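Local coordinates for protein anthranilate-CoA ligase (PDB 4WV3) that belongs to the ANL superfamily of AMP-binding enzymes, with a large N-terminal domain and a smaller C-terminal domain, at residues V48-K53 with P154-L159. Sequence-based numbering, arbitrary orientation.
Sequences VGNALK and PQPTTL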
ATOM      1  N   VAL A  48      -7.264 -24.589  -7.624  1.00 18.39           N
ATOM      2  CA  VAL A  48      -7.110 -23.451  -8.522  1.00 16.54           C
ATOM      3  C   VAL A  48      -5.951 -23.685  -9.483  1.00 20.89           C
ATOM      4  O   VAL A  48      -6.082 -23.476 -10.690  1.00 21.44           O
ATOM      5  CB  VAL A  48      -6.881 -22.140  -7.741  1.00 19.47           C
ATOM      6  CG1 VAL A  48      -6.430 -21.025  -8.675  1.00 16.21           C
ATOM      7  CG2 VAL A  48      -8.145 -21.741  -6.996  1.00 17.40           C
ATOM      8  N   GLY A  49      -4.819 -24.128  -8.941  1.00 16.01           N
ATOM      9  CA  GLY A  49      -3.650 -24.434  -9.744  1.00 16.13           C
ATOM     10  C   GLY A  49      -3.931 -25.495 -10.793  1.00 21.40           C
ATOM     11  O   GLY A  49      -3.533 -25.355 -11.950  1.00 21.26           O
ATOM     12  N   ASN A  50      -4.621 -26.556 -10.387  1.00 20.25           N
ATOM     13  CA  ASN A  50      -5.020 -27.612 -11.312  1.00 20.07           C
ATOM     14  C   ASN A  50      -6.027 -27.122 -12.349  1.00 18.25           C
ATOM     15  O   ASN A  50      -5.958 -27.497 -13.519  1.00 20.20           O
ATOM     16  CB  ASN A  50      -5.594 -28.808 -10.550  1.00 14.86           C
ATOM     17  CG  ASN A  50      -4.522 -29.657  -9.901  1.00 15.04           C
ATOM     18  OD1 ASN A  50      -3.458 -29.880 -10.478  1.00 20.51           O
ATOM     19  ND2 ASN A  50      -4.794 -30.136  -8.692  1.00 15.92           N
ATOM     20  N   ALA A  51      -6.960 -26.283 -11.912  1.00 16.46           N
ATOM     21  CA  ALA A  51      -7.990 -25.755 -12.800  1.00 21.24           C
ATOM     22  C   ALA A  51      -7.396 -24.823 -13.850  1.00 21.61           C
ATOM     23  O   ALA A  51      -7.878 -24.760 -14.981  1.00 19.96           O
ATOM     24  CB  ALA A  51      -9.069 -25.041 -12.000  1.00 17.37           C
ATOM     25  N   LEU A  52      -6.345 -24.103 -13.470  1.00 21.01           N
ATOM     26  CA  LEU A  52      -5.653 -23.212 -14.394  1.00 17.72           C
ATOM     27  C   LEU A  52      -4.910 -24.001 -15.468  1.00 22.51           C
ATOM     28  O   LEU A  52      -4.782 -23.546 -16.606  1.00 16.95           O
ATOM     29  CB  LEU A  52      -4.690 -22.294 -13.637  1.00 16.26           C
ATOM     30  CG  LEU A  52      -5.340 -21.184 -12.805  1.00 16.36           C
ATOM     31  CD1 LEU A  52      -4.332 -20.560 -11.855  1.00 13.43           C
ATOM     32  CD2 LEU A  52      -5.950 -20.126 -13.712  1.00 17.44           C
ATOM     33  N   LYS A  53      -4.424 -25.185 -15.105  1.00 21.03           N
ATOM     34  CA  LYS A  53      -3.769 -26.068 -16.064  1.00 21.30           C
ATOM     35  C   LYS A  53      -4.760 -26.511 -17.132  1.00 21.92           C
ATOM     36  O   LYS A  53      -4.401 -26.671 -18.298  1.00 24.45           O
ATOM     37  CB  LYS A  53      -3.177 -27.293 -15.365  1.00 26.79           C
ATOM     38  CG  LYS A  53      -2.131 -26.967 -14.316  1.00 24.91           C
ATOM     39  CD  LYS A  53      -1.587 -28.229 -13.664  1.00 32.04           C
ATOM     40  CE  LYS A  53      -0.590 -28.936 -14.565  1.00 32.62           C
ATOM     41  NZ  LYS A  53       0.658 -28.142 -14.736  1.00 36.24           N
ATOM     42  N   PRO A 154     -14.266 -30.129  -9.668  1.00 28.31           N
ATOM     43  CA  PRO A 154     -13.774 -31.457 -10.057  1.00 28.15           C
ATOM     44  C   PRO A 154     -12.266 -31.617  -9.870  1.00 25.03           C
ATOM     45  O   PRO A 154     -11.762 -32.738  -9.919  1.00 25.65           O
ATOM     46  CB  PRO A 154     -14.129 -31.531 -11.542  1.00 23.04           C
ATOM     47  CG  PRO A 154     -14.083 -30.121 -11.998  1.00 19.56           C
ATOM     48  CD  PRO A 154     -14.597 -29.304 -10.847  1.00 25.57           C
ATOM     49  N   GLN A 155     -11.560 -30.512  -9.655  1.00 25.28           N
ATOM     50  CA  GLN A 155     -10.108 -30.550  -9.519  1.00 23.13           C
ATOM     51  C   GLN A 155      -9.664 -31.158  -8.190  1.00 21.93           C
ATOM     52  O   GLN A 155     -10.247 -30.869  -7.144  1.00 20.66           O
ATOM     53  CB  GLN A 155      -9.515 -29.147  -9.678  1.00 21.07           C
ATOM     54  CG  GLN A 155      -9.804 -28.497 -11.021  1.00 18.92           C
ATOM     55  CD  GLN A 155      -9.146 -29.219 -12.181  1.00 16.93           C
ATOM     56  OE1 GLN A 155      -8.234 -30.027 -11.993  1.00 19.88           O
ATOM     57  NE2 GLN A 155      -9.605 -28.929 -13.392  1.00 18.42           N
ATOM     58  N   PRO A 156      -8.624 -32.005  -8.230  1.00 20.53           N
ATOM     59  CA  PRO A 156      -8.071 -32.635  -7.027  1.00 20.71           C
ATOM     60  C   PRO A 156      -7.412 -31.612  -6.107  1.00 24.42           C
ATOM     61  O   PRO A 156      -7.044 -30.527  -6.556  1.00 22.76           O
ATOM     62  CB  PRO A 156      -7.022 -33.600  -7.590  1.00 17.72           C
ATOM     63  CG  PRO A 156      -6.656 -33.034  -8.914  1.00 17.89           C
ATOM     64  CD  PRO A 156      -7.915 -32.427  -9.449  1.00 21.21           C
ATOM     65  N   THR A 157      -7.264 -31.963  -4.833  1.00 24.23           N
ATOM     66  CA  THR A 157      -6.711 -31.044  -3.844  1.00 21.75           C
ATOM     67  C   THR A 157      -5.198 -31.185  -3.709  1.00 22.27           C
ATOM     68  O   THR A 157      -4.585 -30.570  -2.837  1.00 24.36           O
ATOM     69  CB  THR A 157      -7.362 -31.249  -2.465  1.00 18.34           C
ATOM     70  OG1 THR A 157      -7.116 -32.587  -2.013  1.00 24.22           O
ATOM     71  CG2 THR A 157      -8.861 -31.016  -2.547  1.00 13.98           C
ATOM     72  N   THR A 158      -4.602 -32.000  -4.572  1.00 18.16           N
ATOM     73  CA  THR A 158      -3.155 -32.181  -4.571  1.00 20.84           C
ATOM     74  C   THR A 158      -2.519 -31.539  -5.800  1.00 21.94           C
ATOM     75  O   THR A 158      -3.093 -31.552  -6.890  1.00 17.07           O
ATOM     76  CB  THR A 158      -2.765 -33.670  -4.507  1.00 19.65           C
ATOM     77  OG1 THR A 158      -3.375 -34.375  -5.595  1.00 21.36           O
ATOM     78  CG2 THR A 158      -3.222 -34.283  -3.193  1.00 22.41           C
ATOM     79  N   LEU A 159      -1.331 -30.973  -5.613  1.00 20.43           N
ATOM     80  CA  LEU A 159      -0.619 -30.299  -6.690  1.00 17.44           C
ATOM     81  C   LEU A 159       0.867 -30.199  -6.365  1.00 19.08           C
ATOM     82  O   LEU A 159       1.243 -29.963  -5.218  1.00 15.81           O
ATOM     83  CB  LEU A 159      -1.198 -28.901  -6.916  1.00 20.57           C
ATOM     84  CG  LEU A 159      -0.526 -28.027  -7.976  1.00 18.54           C
ATOM     85  CD1 LEU A 159      -0.649 -28.660  -9.351  1.00 16.74           C
ATOM     86  CD2 LEU A 159      -1.114 -26.624  -7.973  1.00 18.41           C
TER
HETATM   87  O   HOH W   1      -2.030 -32.356 -10.078  1.00 14.52           O
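Asn50, on helix 38-54, hydrogen-bonds through its side-chain amide to backbone carbonyls of the loop that follows helix 148-152, at the periphery of the AMP-binding enzyme fold, far from the centre of the chain. Its ND2 is held by two carbonyls, both close to the amide plane. The bond from Asn50 ND2 to Thr158 O is 2.9 Å and fairly straight, 164° at the hydrogen; that from Asn50 ND2 to Pro156 O is 3.1 Å and more bent, with the donor above that carbonyl's plane. Both N-H groups are thus used, which fixes the rotation of the amide. On the packed side Leu159 and Gln155 lie against Gly49 and Ala51, with Trp151 of helix 148-152 also touching Ala51. Leu159, its CG anti to the backbone N (chi1 177°), slides past Asn50 and sets CD2 3.8 Å from Gly49 CA. A bend at chi2 (-65°) lays the Gln155 amide along the helix, NE2 3.6 Å from Ala51 CA. Earlier on the same helix, Gln47 NE2 and Asn46 ND2 hydrogen-bond to Gln155 O and Thr157 O. The outer side is looser: exposed Lys53 brushes Leu159 CD1 only through CD, at 4.4 Å, and a water donates to Asn50 OD1 at 2.9 Å and only weakly to Thr158 O.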